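Local coordinates for putative glycosyltransferase (Mannosyltransferase) involved in glycosylating the PBCV-1 major capsid protein (Paramecium bursaria Chlorella virus 1, PDB 2P6W), which probably transfers a sugar from a nucleotide-sugar donor during glycosylation of the viral major capsid protein, this chain being its manganese-binding N-terminal domain, at residues 61-66 / 74-79; 123-128 / 133-138; 31-34 / 39-42; 50-55 / 150-155. All blocks are in the same frame, centred on the assembly; numbering follows the deposited sequence.

Contact 1: residues 61-66 / 74-79; sequences WIIQQA and EWFLWL
Ile63 lies across Phe76 at the tightest point of this contact: its CD1 comes to 3.7 Å from CB of Phe76, while its CG1 lies 3.9 Å from CG of the same residue. With CG1 anti to the backbone N (chi1 -160°), the long branch of Ile63 is carried over to the strand although its CB does not point there. The far part of the Phe76 ring reaches Ala66, whose CB is 4.1 Å from CE1 of Phe76. Two residues further along the strand, the six-membered ring of Trp78 meets Ile62, whose CD1 lies 3.8 Å from CZ3 of Trp78, an oblique approach. These five residues are buried and purely apolar across the interface. The outer side of the helix is looser: Gln64 is exposed and points away, while the partly exposed Trp61 and Gln65 do not touch strand 75-79. The short axes pass 9.9 Å apart at 134°, so the helix runs diagonally against the strand. Leu11 of strand 8-13 also packs on Ile62, Phe76 and Trp78. The indole NE1 of Trp78 bonds to OD1 of Asp80, a manganese ligand, linking this layer of helix on central sheet to the DxD metal site of a GT-A fold.

Contact 2: residues 123-128 / 133-138; sequences GVKFVH and EIEKIV
Lys125 and Glu135 approach from opposite directions and meet in a salt bridge. Lys125 runs out from the strand with CG anti to its backbone N (chi1 178°) and bends only at chi3, bringing NZ to 3.0 Å from OE2 of Glu135. The ammonium lies on the syn side of OE2, 26° out of the carboxylate plane; a second, weak bond joins NZ to OE1 of Glu135 at 3.1 Å. Lys125 NZ forms another salt bridge with Glu153, and its side chain comes within about 4 Å of that of Arg59, a UDP-glucose-binding residue.

Two residues on, Val127 faces the same helix and sets its CG1 3.9 Å from CG of Glu135, so the aliphatic stem of the glutamate rests on the valine while its head grips the lysine. A bend at chi2 (-75°) turns that carboxylate along the strand. Its oxygens also accept bonds from Ser60 OG, at OE1, and Tyr107 OH, at OE2. This network should stabilise the charged forms of both groups and restrict rotation of the carboxylate. Strand 124-128 and helix 132-140 thus pack as sheet and covering helix, joined by buried charges beside the donor site of the GT-A domain.

Contact 3: residues 31-34 / 39-42; sequences EYCS and NFYY
The chain leaves helix 20-36 and enters strand 39-43 after a short turn, and the backbones come nearest at Cys33 and Asn39, whose CA atoms are 6.2 Å apart. On the helix side Cys33, facing the strand, makes the contact. Its SG, anti to the carbonyl carbon (chi1 -70°), reaches the start of the strand, 3.6 Å from O of Asn39 and 3.8 Å from CB of Phe40. The CB of Cys33 is also near that methylene, 4.0 Å from CB of Phe40, so the cysteine lies against the root of the aromatic side chain more than against its ring. The ring is nevertheless within reach of a sulfur-aromatic contact: SG stands 5.0 Å from the Phe40 centroid and 57° off the ring normal, an oblique position, with CD1 of Phe40 the nearest ring atom to it at 4.1 Å. No hydrogen bond crosses the interface.

Phe40 extends on along the helix to Lys26, Val29 and Glu30, while Cys33 also touches Ile10 of strand 8-13. Asn39 and Tyr41 make backbone bonds to strand 8-13, which places the edge strand beside its neighbour under the helix. Strand 8-13, helix 20-36 and strand 39-43 therefore form a beta-alpha-beta unit with parallel strands, here at the nucleotide-binding, Rossmann-like side of the GT-A fold; Gly13, at the end of its first strand, binds UDP.

Contact 4: residues 50-55 / 150-155; sequences TEEHAL and FPYEQK
Tyr152 OH donates to Glu52 OE2 in a very short hydrogen bond of 2.5 Å, with the acceptor at the ring edge, close to its plane. The two side chains cross at about a right angle and the carboxylate is turned 70° from the ring. Glu52 reaches the phenol by an extended chain, CG anti to the backbone N (chi1 -179°), and CG itself lies 3.6 Å from Tyr152 OH.

The ring is also held on both faces. His53 CA sits 3.7 Å from the Tyr152 centroid and 15° off the ring normal, a CH-pi contact, while His53 CB approaches Tyr152 CE1 at 3.4 Å. Phe150 CA covers the opposite face, 3.6 Å above the plane, so the phenol is clamped between a helix backbone and its own approach loop. Phe57 lies against Tyr152 as well. Here two helix starts meet: Glu51 and Tyr152 occupy the N-cap positions of helices 52-57 and 153-164, and these helices pack on the flank of the GT-A domain, with the Tyr152 side chain about 7 Å from that of Arg59, a UDP-glucose-binding residue.

Further out, the loop carrying Tyr152 has a cis peptide bond before Pro151, and Tyr152 itself adopts a positive phi. Lys155 NZ bonds to Phe150 O at 3.0 Å, coming from above the carbonyl plane, and also to Thr149 OG1, tying the first turn of the helix back to the loop.

How the contacts relate
Contacts 1, 2 and 3 all reach the six-stranded mixed sheet. Contact 3 lies at one edge strand, 39-43; contacts 1 and 2 use the neighbouring antiparallel strands 75-79 and 124-128, and their centres are about 7 Å apart. Contact 3 is about 12 Å from contact 1, centre to centre, and Tyr41 packs on Ile62 and Ala66 between them. Along the chain contact 3 closes first; contacts 1 and 2 follow in series, both within the loop closed by contact 4. The centres of contacts 3 and 4 are about 25 Å apart. Contact 4 joins contact 2 through the Lys125-Glu153 salt bridge, and itself brings together helices 52-57 and 153-164, far apart in sequence, on the same side as the donor-site residue Arg59.

Contact 1: residues 61-66 / 74-79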
loop_
_atom_site.group_PDB
_atom_site.type_symbol
_atom_site.label_atom_id
_atom_site.label_comp_id
_atom_site.label_asym_id
_atom_site.label_seq_id
_atom_site.Cartn_x
_atom_site.Cartn_y
_atom_site.Cartn_z
ATOM N N TRP A 61 7.895 3.379 -8.219
ATOM C CA TRP A 61 9.257 3.013 -8.594
ATOM C C TRP A 61 9.665 1.725 -7.867
ATOM O O TRP A 61 10.255 0.818 -8.476
ATOM C CB TRP A 61 10.213 4.165 -8.270
ATOM C CG TRP A 61 11.659 3.911 -8.616
ATOM C CD1 TRP A 61 12.261 4.118 -9.815
ATOM C CD2 TRP A 61 12.671 3.425 -7.728
ATOM N NE1 TRP A 61 13.596 3.778 -9.741
ATOM C CE2 TRP A 61 13.866 3.337 -8.473
ATOM C CE3 TRP A 61 12.675 3.005 -6.385
ATOM C CZ2 TRP A 61 15.065 2.886 -7.913
ATOM C CZ3 TRP A 61 13.874 2.569 -5.829
ATOM C CH2 TRP A 61 15.050 2.504 -6.600
ATOM N N ILE A 62 9.338 1.644 -6.575
ATOM C CA ILE A 62 9.665 0.456 -5.752
ATOM C C ILE A 62 9.009 -0.823 -6.292
ATOM O O ILE A 62 9.587 -1.918 -6.208
ATOM C CB ILE A 62 9.330 0.671 -4.254
ATOM C CG1 ILE A 62 10.125 1.851 -3.695
ATOM C CG2 ILE A 62 9.568 -0.618 -3.397
ATOM C CD1 ILE A 62 9.604 2.314 -2.354
ATOM N N ILE A 63 7.813 -0.712 -6.872
ATOM C CA ILE A 63 7.197 -1.893 -7.474
ATOM C C ILE A 63 8.082 -2.584 -8.541
ATOM O O ILE A 63 8.091 -3.818 -8.613
ATOM C CB ILE A 63 5.750 -1.611 -7.958
ATOM C CG1 ILE A 63 4.983 -2.929 -8.119
ATOM C CG2 ILE A 63 5.745 -0.719 -9.206
ATOM C CD1 ILE A 63 3.512 -2.737 -8.413
ATOM N N GLN A 64 8.822 -1.824 -9.361
ATOM C CA GLN A 64 9.736 -2.442 -10.319
ATOM C C GLN A 64 10.853 -3.216 -9.601
ATOM O O GLN A 64 11.265 -4.276 -10.049
ATOM C CB GLN A 64 10.310 -1.447 -11.365
ATOM C CG GLN A 64 11.306 -2.175 -12.325
ATOM C CD GLN A 64 11.790 -1.411 -13.558
ATOM O OE1 GLN A 64 11.896 -0.153 -13.595
ATOM N NE2 GLN A 64 12.139 -2.182 -14.572
ATOM N N GLN A 65 11.319 -2.685 -8.473
ATOM C CA GLN A 65 12.325 -3.372 -7.660
ATOM C C GLN A 65 11.795 -4.731 -7.238
ATOM O O GLN A 65 12.500 -5.746 -7.339
ATOM C CB GLN A 65 12.642 -2.575 -6.395
ATOM C CG GLN A 65 13.248 -1.191 -6.605
ATOM C CD GLN A 65 14.719 -1.254 -6.963
ATOM O OE1 GLN A 65 15.077 -1.633 -8.078
ATOM N NE2 GLN A 65 15.577 -0.886 -6.026
ATOM N N ALA A 66 10.547 -4.730 -6.762
ATOM C CA ALA A 66 9.885 -5.968 -6.314
ATOM C C ALA A 66 9.676 -6.964 -7.453
ATOM O O ALA A 66 9.835 -8.172 -7.271
ATOM C CB ALA A 66 8.554 -5.641 -5.655
ATOM N N GLU A 74 2.204 -12.686 -9.156
ATOM C CA GLU A 74 0.950 -12.385 -9.843
ATOM C C GLU A 74 0.321 -11.109 -9.316
ATOM O O GLU A 74 -0.145 -10.284 -10.099
ATOM C CB GLU A 74 -0.038 -13.529 -9.681
ATOM C CG GLU A 74 0.430 -14.813 -10.325
ATOM C CD GLU A 74 -0.515 -15.949 -10.026
ATOM O OE1 GLU A 74 -1.593 -15.969 -10.656
ATOM O OE2 GLU A 74 -0.184 -16.790 -9.151
ATOM N N TRP A 75 0.297 -10.968 -7.989
ATOM C CA TRP A 75 -0.220 -9.755 -7.343
ATOM C C TRP A 75 0.834 -9.074 -6.494
ATOM O O TRP A 75 1.443 -9.718 -5.628
ATOM C CB TRP A 75 -1.409 -10.071 -6.437
ATOM C CG TRP A 75 -2.668 -10.298 -7.213
ATOM C CD1 TRP A 75 -3.228 -11.501 -7.535
ATOM C CD2 TRP A 75 -3.511 -9.297 -7.784
ATOM N NE1 TRP A 75 -4.362 -11.308 -8.279
ATOM C CE2 TRP A 75 -4.568 -9.966 -8.441
ATOM C CE3 TRP A 75 -3.479 -7.905 -7.809
ATOM C CZ2 TRP A 75 -5.587 -9.282 -9.108
ATOM C CZ3 TRP A 75 -4.506 -7.225 -8.489
ATOM C CH2 TRP A 75 -5.530 -7.917 -9.120
ATOM N N PHE A 76 1.033 -7.782 -6.741
ATOM C CA PHE A 76 1.904 -6.943 -5.912
ATOM C C PHE A 76 1.015 -6.187 -4.956
ATOM O O PHE A 76 -0.040 -5.693 -5.349
ATOM C CB PHE A 76 2.685 -5.948 -6.772
ATOM C CG PHE A 76 3.678 -6.616 -7.675
ATOM C CD1 PHE A 76 4.969 -6.894 -7.228
ATOM C CD2 PHE A 76 3.309 -6.988 -8.967
ATOM C CE1 PHE A 76 5.879 -7.530 -8.054
ATOM C CE2 PHE A 76 4.229 -7.632 -9.808
ATOM C CZ PHE A 76 5.516 -7.905 -9.339
ATOM N N LEU A 77 1.423 -6.119 -3.695
ATOM C CA LEU A 77 0.636 -5.409 -2.694
ATOM C C LEU A 77 1.541 -4.357 -2.059
ATOM O O LEU A 77 2.462 -4.700 -1.325
ATOM C CB LEU A 77 0.104 -6.397 -1.637
ATOM C CG LEU A 77 -0.579 -5.766 -0.422
ATOM C CD1 LEU A 77 -1.726 -4.843 -0.855
ATOM C CD2 LEU A 77 -1.089 -6.832 0.528
ATOM N N TRP A 78 1.284 -3.083 -2.355
ATOM C CA TRP A 78 2.004 -1.985 -1.706
ATOM C C TRP A 78 1.368 -1.682 -0.352
ATOM O O TRP A 78 0.150 -1.515 -0.295
ATOM C CB TRP A 78 1.932 -0.698 -2.556
ATOM C CG TRP A 78 2.418 0.464 -1.757
ATOM C CD1 TRP A 78 1.664 1.366 -1.056
ATOM C CD2 TRP A 78 3.788 0.793 -1.484
ATOM N NE1 TRP A 78 2.481 2.242 -0.375
ATOM C CE2 TRP A 78 3.788 1.918 -0.630
ATOM C CE3 TRP A 78 5.018 0.249 -1.884
ATOM C CZ2 TRP A 78 4.972 2.505 -0.159
ATOM C CZ3 TRP A 78 6.203 0.845 -1.426
ATOM C CH2 TRP A 78 6.166 1.956 -0.564
ATOM N N LEU A 79 2.182 -1.595 0.705
ATOM C CA LEU A 79 1.741 -1.084 2.010
ATOM C C LEU A 79 2.625 0.077 2.428
ATOM O O LEU A 79 3.867 -0.054 2.434
ATOM C CB LEU A 79 1.880 -2.169 3.088
ATOM C CG LEU A 79 1.127 -3.474 2.867
ATOM C CD1 LEU A 79 1.393 -4.410 4.043
ATOM C CD2 LEU A 79 -0.369 -3.285 2.632
#

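Contact 2: residues 123-128 / 133-138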
loop_
_atom_site.group_PDB
_atom_site.type_symbol
_atom_site.label_atom_id
_atom_site.label_comp_id
_atom_site.label_asym_id
_atom_site.label_seq_id
_atom_site.Cartn_x
_atom_site.Cartn_y
_atom_site.Cartn_z
ATOM N N GLY A 123 -2.700 3.896 0.440
ATOM C CA GLY A 123 -1.773 3.399 1.464
ATOM C C GLY A 123 -1.702 1.875 1.446
ATOM O O GLY A 123 -0.735 1.275 1.929
ATOM N N VAL A 124 -2.752 1.257 0.903
ATOM C CA VAL A 124 -2.814 -0.188 0.617
ATOM C C VAL A 124 -3.344 -0.309 -0.811
ATOM O O VAL A 124 -4.417 0.222 -1.105
ATOM C CB VAL A 124 -3.796 -0.923 1.564
ATOM C CG1 VAL A 124 -3.822 -2.402 1.230
ATOM C CG2 VAL A 124 -3.356 -0.734 3.031
ATOM N N LYS A 125 -2.591 -0.979 -1.686
ATOM C CA LYS A 125 -2.923 -0.989 -3.117
ATOM C C LYS A 125 -2.424 -2.285 -3.730
ATOM O O LYS A 125 -1.226 -2.595 -3.656
ATOM C CB LYS A 125 -2.252 0.203 -3.828
ATOM C CG LYS A 125 -2.488 0.271 -5.327
ATOM C CD LYS A 125 -1.775 1.474 -5.974
ATOM C CE LYS A 125 -0.253 1.296 -6.019
ATOM N NZ LYS A 125 0.372 2.304 -6.992
ATOM N N PHE A 126 -3.352 -3.045 -4.318
ATOM C CA PHE A 126 -3.041 -4.285 -5.027
ATOM C C PHE A 126 -2.882 -3.978 -6.496
ATOM O O PHE A 126 -3.760 -3.366 -7.096
ATOM C CB PHE A 126 -4.199 -5.284 -4.914
ATOM C CG PHE A 126 -4.362 -5.906 -3.552
ATOM C CD1 PHE A 126 -3.876 -7.181 -3.306
ATOM C CD2 PHE A 126 -5.062 -5.244 -2.533
ATOM C CE1 PHE A 126 -4.049 -7.794 -2.049
ATOM C CE2 PHE A 126 -5.235 -5.856 -1.267
ATOM C CZ PHE A 126 -4.737 -7.129 -1.043
ATOM N N VAL A 127 -1.769 -4.436 -7.069
ATOM C CA VAL A 127 -1.440 -4.198 -8.473
ATOM C C VAL A 127 -1.104 -5.536 -9.138
ATOM O O VAL A 127 -0.154 -6.209 -8.730
ATOM C CB VAL A 127 -0.181 -3.295 -8.601
ATOM C CG1 VAL A 127 0.057 -2.924 -10.065
ATOM C CG2 VAL A 127 -0.321 -2.041 -7.757
ATOM N N HIS A 128 -1.859 -5.911 -10.174
ATOM C CA HIS A 128 -1.618 -7.161 -10.883
ATOM C C HIS A 128 -0.327 -7.033 -11.683
ATOM O O HIS A 128 0.024 -5.929 -12.128
ATOM C CB HIS A 128 -2.761 -7.436 -11.849
ATOM C CG HIS A 128 -2.742 -8.816 -12.424
ATOM N ND1 HIS A 128 -2.134 -9.110 -13.627
ATOM C CD2 HIS A 128 -3.247 -9.985 -11.965
ATOM C CE1 HIS A 128 -2.262 -10.398 -13.881
ATOM N NE2 HIS A 128 -2.936 -10.955 -12.891
ATOM N N GLU A 133 3.568 -2.122 -16.277
ATOM C CA GLU A 133 3.899 -1.071 -17.253
ATOM C C GLU A 133 3.086 0.190 -16.976
ATOM O O GLU A 133 3.529 1.312 -17.247
ATOM C CB GLU A 133 3.678 -1.597 -18.668
ATOM C CG GLU A 133 4.757 -2.600 -19.060
ATOM C CD GLU A 133 6.086 -1.924 -19.292
ATOM O OE1 GLU A 133 6.120 -0.927 -20.048
ATOM O OE2 GLU A 133 7.092 -2.394 -18.715
ATOM N N ILE A 134 1.904 -0.003 -16.402
ATOM C CA ILE A 134 1.092 1.131 -15.955
ATOM C C ILE A 134 1.759 1.868 -14.811
ATOM O O ILE A 134 1.818 3.101 -14.814
ATOM C CB ILE A 134 -0.317 0.697 -15.527
ATOM C CG1 ILE A 134 -1.073 0.155 -16.749
ATOM C CG2 ILE A 134 -1.045 1.873 -14.868
ATOM C CD1 ILE A 134 -2.481 -0.363 -16.447
ATOM N N GLU A 135 2.272 1.120 -13.834
ATOM C CA GLU A 135 2.974 1.762 -12.721
ATOM C C GLU A 135 4.195 2.550 -13.214
ATOM O O GLU A 135 4.541 3.594 -12.662
ATOM C CB GLU A 135 3.377 0.730 -11.690
ATOM C CG GLU A 135 2.170 0.193 -10.923
ATOM C CD GLU A 135 1.655 1.211 -9.911
ATOM O OE1 GLU A 135 2.478 1.800 -9.186
ATOM O OE2 GLU A 135 0.435 1.435 -9.830
ATOM N N LYS A 136 4.852 2.045 -14.253
ATOM C CA LYS A 136 5.953 2.781 -14.848
ATOM C C LYS A 136 5.487 4.152 -15.335
ATOM O O LYS A 136 6.192 5.153 -15.153
ATOM C CB LYS A 136 6.586 2.012 -16.011
ATOM C CG LYS A 136 7.488 0.876 -15.597
ATOM C CD LYS A 136 8.207 0.289 -16.817
ATOM C CE LYS A 136 8.998 -0.974 -16.493
ATOM N NZ LYS A 136 9.648 -1.488 -17.742
ATOM N N ILE A 137 4.297 4.199 -15.932
ATOM C CA ILE A 137 3.734 5.473 -16.358
ATOM C C ILE A 137 3.385 6.363 -15.165
ATOM O O ILE A 137 3.682 7.562 -15.169
ATOM C CB ILE A 137 2.496 5.270 -17.277
ATOM C CG1 ILE A 137 2.900 4.519 -18.551
ATOM C CG2 ILE A 137 1.886 6.601 -17.625
ATOM C CD1 ILE A 137 3.912 5.247 -19.391
ATOM N N VAL A 138 2.812 5.772 -14.117
ATOM C CA VAL A 138 2.474 6.544 -12.925
ATOM C C VAL A 138 3.738 7.210 -12.395
ATOM O O VAL A 138 3.744 8.397 -12.126
ATOM C CB VAL A 138 1.902 5.658 -11.832
ATOM C CG1 VAL A 138 1.755 6.434 -10.502
ATOM C CG2 VAL A 138 0.551 5.115 -12.264
#

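Contact 3: residues 31-34 / 39-42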
loop_
_atom_site.group_PDB
_atom_site.type_symbol
_atom_site.label_atom_id
_atom_site.label_comp_id
_atom_site.label_asym_id
_atom_site.label_seq_id
_atom_site.Cartn_x
_atom_site.Cartn_y
_atom_site.Cartn_z
ATOM N N GLU A 31 6.986 -10.815 9.035
ATOM C CA GLU A 31 6.520 -11.997 9.746
ATOM C C GLU A 31 5.297 -12.540 9.035
ATOM O O GLU A 31 5.176 -13.743 8.791
ATOM C CB GLU A 31 6.130 -11.666 11.190
ATOM C CG GLU A 31 5.610 -12.896 11.924
ATOM C CD GLU A 31 4.846 -12.575 13.191
ATOM O OE1 GLU A 31 4.557 -11.378 13.454
ATOM O OE2 GLU A 31 4.520 -13.544 13.921
ATOM N N TYR A 32 4.378 -11.632 8.712
ATOM C CA TYR A 32 3.149 -12.044 8.045
ATOM C C TYR A 32 3.445 -12.780 6.727
ATOM O O TYR A 32 2.851 -13.826 6.427
ATOM C CB TYR A 32 2.261 -10.819 7.822
ATOM C CG TYR A 32 0.937 -11.160 7.172
ATOM C CD1 TYR A 32 -0.066 -11.824 7.890
ATOM C CD2 TYR A 32 0.689 -10.811 5.838
ATOM C CE1 TYR A 32 -1.289 -12.152 7.286
ATOM C CE2 TYR A 32 -0.510 -11.137 5.227
ATOM C CZ TYR A 32 -1.500 -11.810 5.950
ATOM O OH TYR A 32 -2.691 -12.137 5.337
ATOM N N CYS A 33 4.373 -12.249 5.936
ATOM C CA CYS A 33 4.760 -12.907 4.694
ATOM C C CYS A 33 5.304 -14.321 4.929
ATOM O O CYS A 33 4.968 -15.249 4.195
ATOM C CB CYS A 33 5.776 -12.068 3.943
ATOM S SG CYS A 33 5.034 -10.565 3.257
ATOM N N SER A 34 6.116 -14.474 5.977
ATOM C CA SER A 34 6.702 -15.776 6.299
ATOM C C SER A 34 5.614 -16.802 6.649
ATOM O O SER A 34 5.723 -17.981 6.294
ATOM C CB SER A 34 7.724 -15.644 7.440
ATOM O OG SER A 34 7.081 -15.516 8.700
ATOM N N ASN A 39 6.025 -13.355 -0.848
ATOM C CA ASN A 39 7.337 -12.716 -0.965
ATOM C C ASN A 39 7.244 -11.365 -0.283
ATOM O O ASN A 39 6.159 -10.799 -0.194
ATOM C CB ASN A 39 7.731 -12.489 -2.429
ATOM C CG ASN A 39 7.655 -13.752 -3.268
ATOM O OD1 ASN A 39 6.995 -13.782 -4.330
ATOM N ND2 ASN A 39 8.303 -14.807 -2.799
ATOM N N PHE A 40 8.375 -10.865 0.204
ATOM C CA PHE A 40 8.433 -9.572 0.858
ATOM C C PHE A 40 9.614 -8.793 0.279
ATOM O O PHE A 40 10.744 -9.289 0.302
ATOM C CB PHE A 40 8.595 -9.760 2.369
ATOM C CG PHE A 40 8.699 -8.483 3.127
ATOM C CD1 PHE A 40 7.699 -7.521 3.040
ATOM C CD2 PHE A 40 9.807 -8.233 3.933
ATOM C CE1 PHE A 40 7.799 -6.309 3.753
ATOM C CE2 PHE A 40 9.916 -7.033 4.652
ATOM C CZ PHE A 40 8.906 -6.084 4.570
ATOM N N TYR A 41 9.326 -7.612 -0.280
ATOM C CA TYR A 41 10.353 -6.703 -0.786
ATOM C C TYR A 41 10.306 -5.421 0.015
ATOM O O TYR A 41 9.242 -4.811 0.145
ATOM C CB TYR A 41 10.191 -6.351 -2.290
ATOM C CG TYR A 41 11.337 -5.480 -2.720
ATOM C CD1 TYR A 41 12.549 -6.040 -3.110
ATOM C CD2 TYR A 41 11.251 -4.092 -2.630
ATOM C CE1 TYR A 41 13.634 -5.244 -3.436
ATOM C CE2 TYR A 41 12.325 -3.281 -2.965
ATOM C CZ TYR A 41 13.527 -3.871 -3.351
ATOM O OH TYR A 41 14.628 -3.101 -3.667
ATOM N N TYR A 42 11.460 -4.994 0.539
ATOM C CA TYR A 42 11.507 -3.760 1.339
ATOM C C TYR A 42 12.612 -2.828 0.868
ATOM O O TYR A 42 13.788 -3.221 0.849
ATOM C CB TYR A 42 11.735 -4.117 2.806
ATOM C CG TYR A 42 11.432 -3.008 3.766
ATOM C CD1 TYR A 42 10.109 -2.701 4.110
ATOM C CD2 TYR A 42 12.459 -2.260 4.353
ATOM C CE1 TYR A 42 9.833 -1.651 5.019
ATOM C CE2 TYR A 42 12.190 -1.245 5.254
ATOM C CZ TYR A 42 10.881 -0.943 5.587
ATOM O OH TYR A 42 10.607 0.066 6.493
#

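Contact 4: residues 50-55 / 150-155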
loop_
_atom_site.group_PDB
_atom_site.type_symbol
_atom_site.label_atom_id
_atom_site.label_comp_id
_atom_site.label_asym_id
_atom_site.label_seq_id
_atom_site.Cartn_x
_atom_site.Cartn_y
_atom_site.Cartn_z
ATOM N N THR A 50 13.683 13.980 -3.010
ATOM C CA THR A 50 13.210 14.049 -1.629
ATOM C C THR A 50 12.048 15.013 -1.369
ATOM O O THR A 50 11.609 15.145 -0.220
ATOM C CB THR A 50 14.354 14.426 -0.667
ATOM O OG1 THR A 50 15.011 15.593 -1.165
ATOM C CG2 THR A 50 15.353 13.278 -0.540
ATOM N N GLU A 51 11.557 15.681 -2.410
ATOM C CA GLU A 51 10.358 16.523 -2.268
ATOM C C GLU A 51 9.112 15.679 -1.970
ATOM O O GLU A 51 9.027 14.508 -2.366
ATOM C CB GLU A 51 10.124 17.377 -3.521
ATOM C CG GLU A 51 11.139 18.505 -3.730
ATOM C CD GLU A 51 10.893 19.253 -5.028
ATOM O OE1 GLU A 51 10.040 20.169 -5.046
ATOM O OE2 GLU A 51 11.557 18.925 -6.041
ATOM N N GLU A 52 8.151 16.285 -1.277
ATOM C CA GLU A 52 6.936 15.588 -0.845
ATOM C C GLU A 52 6.258 14.799 -1.974
ATOM O O GLU A 52 5.928 13.621 -1.800
ATOM C CB GLU A 52 5.947 16.571 -0.212
ATOM C CG GLU A 52 4.653 15.923 0.290
ATOM C CD GLU A 52 3.727 16.927 0.956
ATOM O OE1 GLU A 52 4.028 17.325 2.103
ATOM O OE2 GLU A 52 2.707 17.318 0.336
ATOM N N HIS A 53 6.054 15.433 -3.126
ATOM C CA HIS A 53 5.392 14.734 -4.239
ATOM C C HIS A 53 6.174 13.489 -4.667
ATOM O O HIS A 53 5.592 12.411 -4.865
ATOM C CB HIS A 53 5.149 15.666 -5.438
ATOM C CG HIS A 53 6.386 16.023 -6.196
ATOM N ND1 HIS A 53 7.337 16.891 -5.700
ATOM C CD2 HIS A 53 6.830 15.631 -7.416
ATOM C CE1 HIS A 53 8.315 17.018 -6.582
ATOM N NE2 HIS A 53 8.033 16.264 -7.630
ATOM N N ALA A 54 7.493 13.644 -4.788
ATOM C CA ALA A 54 8.343 12.581 -5.287
ATOM C C ALA A 54 8.382 11.411 -4.296
ATOM O O ALA A 54 8.412 10.239 -4.691
ATOM C CB ALA A 54 9.749 13.116 -5.590
ATOM N N LEU A 55 8.345 11.746 -3.009
ATOM C CA LEU A 55 8.284 10.735 -1.958
ATOM C C LEU A 55 7.033 9.886 -2.064
ATOM O O LEU A 55 7.095 8.660 -1.952
ATOM C CB LEU A 55 8.401 11.376 -0.557
ATOM C CG LEU A 55 9.774 11.975 -0.216
ATOM C CD1 LEU A 55 9.697 12.698 1.122
ATOM C CD2 LEU A 55 10.906 10.937 -0.226
ATOM N N PHE A 150 -0.882 17.334 -4.739
ATOM C CA PHE A 150 -1.543 16.461 -3.771
ATOM C C PHE A 150 -2.923 16.002 -4.261
ATOM O O PHE A 150 -3.686 16.821 -4.812
ATOM C CB PHE A 150 -1.683 17.243 -2.460
ATOM C CG PHE A 150 -2.318 16.476 -1.350
ATOM C CD1 PHE A 150 -1.539 15.726 -0.475
ATOM C CD2 PHE A 150 -3.696 16.517 -1.158
ATOM C CE1 PHE A 150 -2.127 15.017 0.571
ATOM C CE2 PHE A 150 -4.290 15.815 -0.111
ATOM C CZ PHE A 150 -3.509 15.060 0.746
ATOM N N PRO A 151 -3.294 14.726 -4.004
ATOM C CA PRO A 151 -2.548 13.634 -3.343
ATOM C C PRO A 151 -1.619 12.752 -4.203
ATOM O O PRO A 151 -1.401 11.592 -3.862
ATOM C CB PRO A 151 -3.673 12.769 -2.740
ATOM C CG PRO A 151 -4.792 12.924 -3.696
ATOM C CD PRO A 151 -4.703 14.341 -4.252
ATOM N N TYR A 152 -1.079 13.288 -5.298
ATOM C CA TYR A 152 0.095 12.671 -5.956
ATOM C C TYR A 152 -0.239 11.332 -6.624
ATOM O O TYR A 152 -1.094 11.308 -7.505
ATOM C CB TYR A 152 1.271 12.548 -4.973
ATOM C CG TYR A 152 1.530 13.817 -4.207
ATOM C CD1 TYR A 152 1.794 15.000 -4.866
ATOM C CD2 TYR A 152 1.512 13.822 -2.806
ATOM C CE1 TYR A 152 2.045 16.171 -4.164
ATOM C CE2 TYR A 152 1.760 14.991 -2.093
ATOM C CZ TYR A 152 2.029 16.155 -2.780
ATOM O OH TYR A 152 2.266 17.324 -2.084
ATOM N N GLU A 153 0.442 10.240 -6.272
ATOM C CA GLU A 153 0.170 8.945 -6.925
ATOM C C GLU A 153 -1.282 8.537 -6.724
ATOM O O GLU A 153 -1.874 7.843 -7.551
ATOM C CB GLU A 153 1.121 7.849 -6.400
ATOM C CG GLU A 153 0.722 6.403 -6.743
ATOM C CD GLU A 153 -0.215 5.777 -5.711
ATOM O OE1 GLU A 153 -0.589 6.469 -4.730
ATOM O OE2 GLU A 153 -0.568 4.580 -5.865
ATOM N N GLN A 154 -1.864 8.965 -5.610
ATOM C CA GLN A 154 -3.241 8.591 -5.302
ATOM C C GLN A 154 -4.210 9.212 -6.309
ATOM O O GLN A 154 -5.146 8.566 -6.787
ATOM C CB GLN A 154 -3.554 9.060 -3.886
ATOM C CG GLN A 154 -4.920 8.699 -3.389
ATOM C CD GLN A 154 -5.027 8.961 -1.903
ATOM O OE1 GLN A 154 -4.556 8.170 -1.090
ATOM N NE2 GLN A 154 -5.659 10.072 -1.537
ATOM N N LYS A 155 -3.980 10.492 -6.624
ATOM C CA LYS A 155 -4.752 11.183 -7.642
ATOM C C LYS A 155 -4.458 10.619 -9.037
ATOM O O LYS A 155 -5.349 10.514 -9.883
ATOM C CB LYS A 155 -4.441 12.687 -7.595
ATOM C CG LYS A 155 -5.033 13.450 -8.780
ATOM C CD LYS A 155 -5.300 14.934 -8.482
ATOM C CE LYS A 155 -4.062 15.676 -8.006
ATOM N NZ LYS A 155 -4.462 17.109 -7.747
#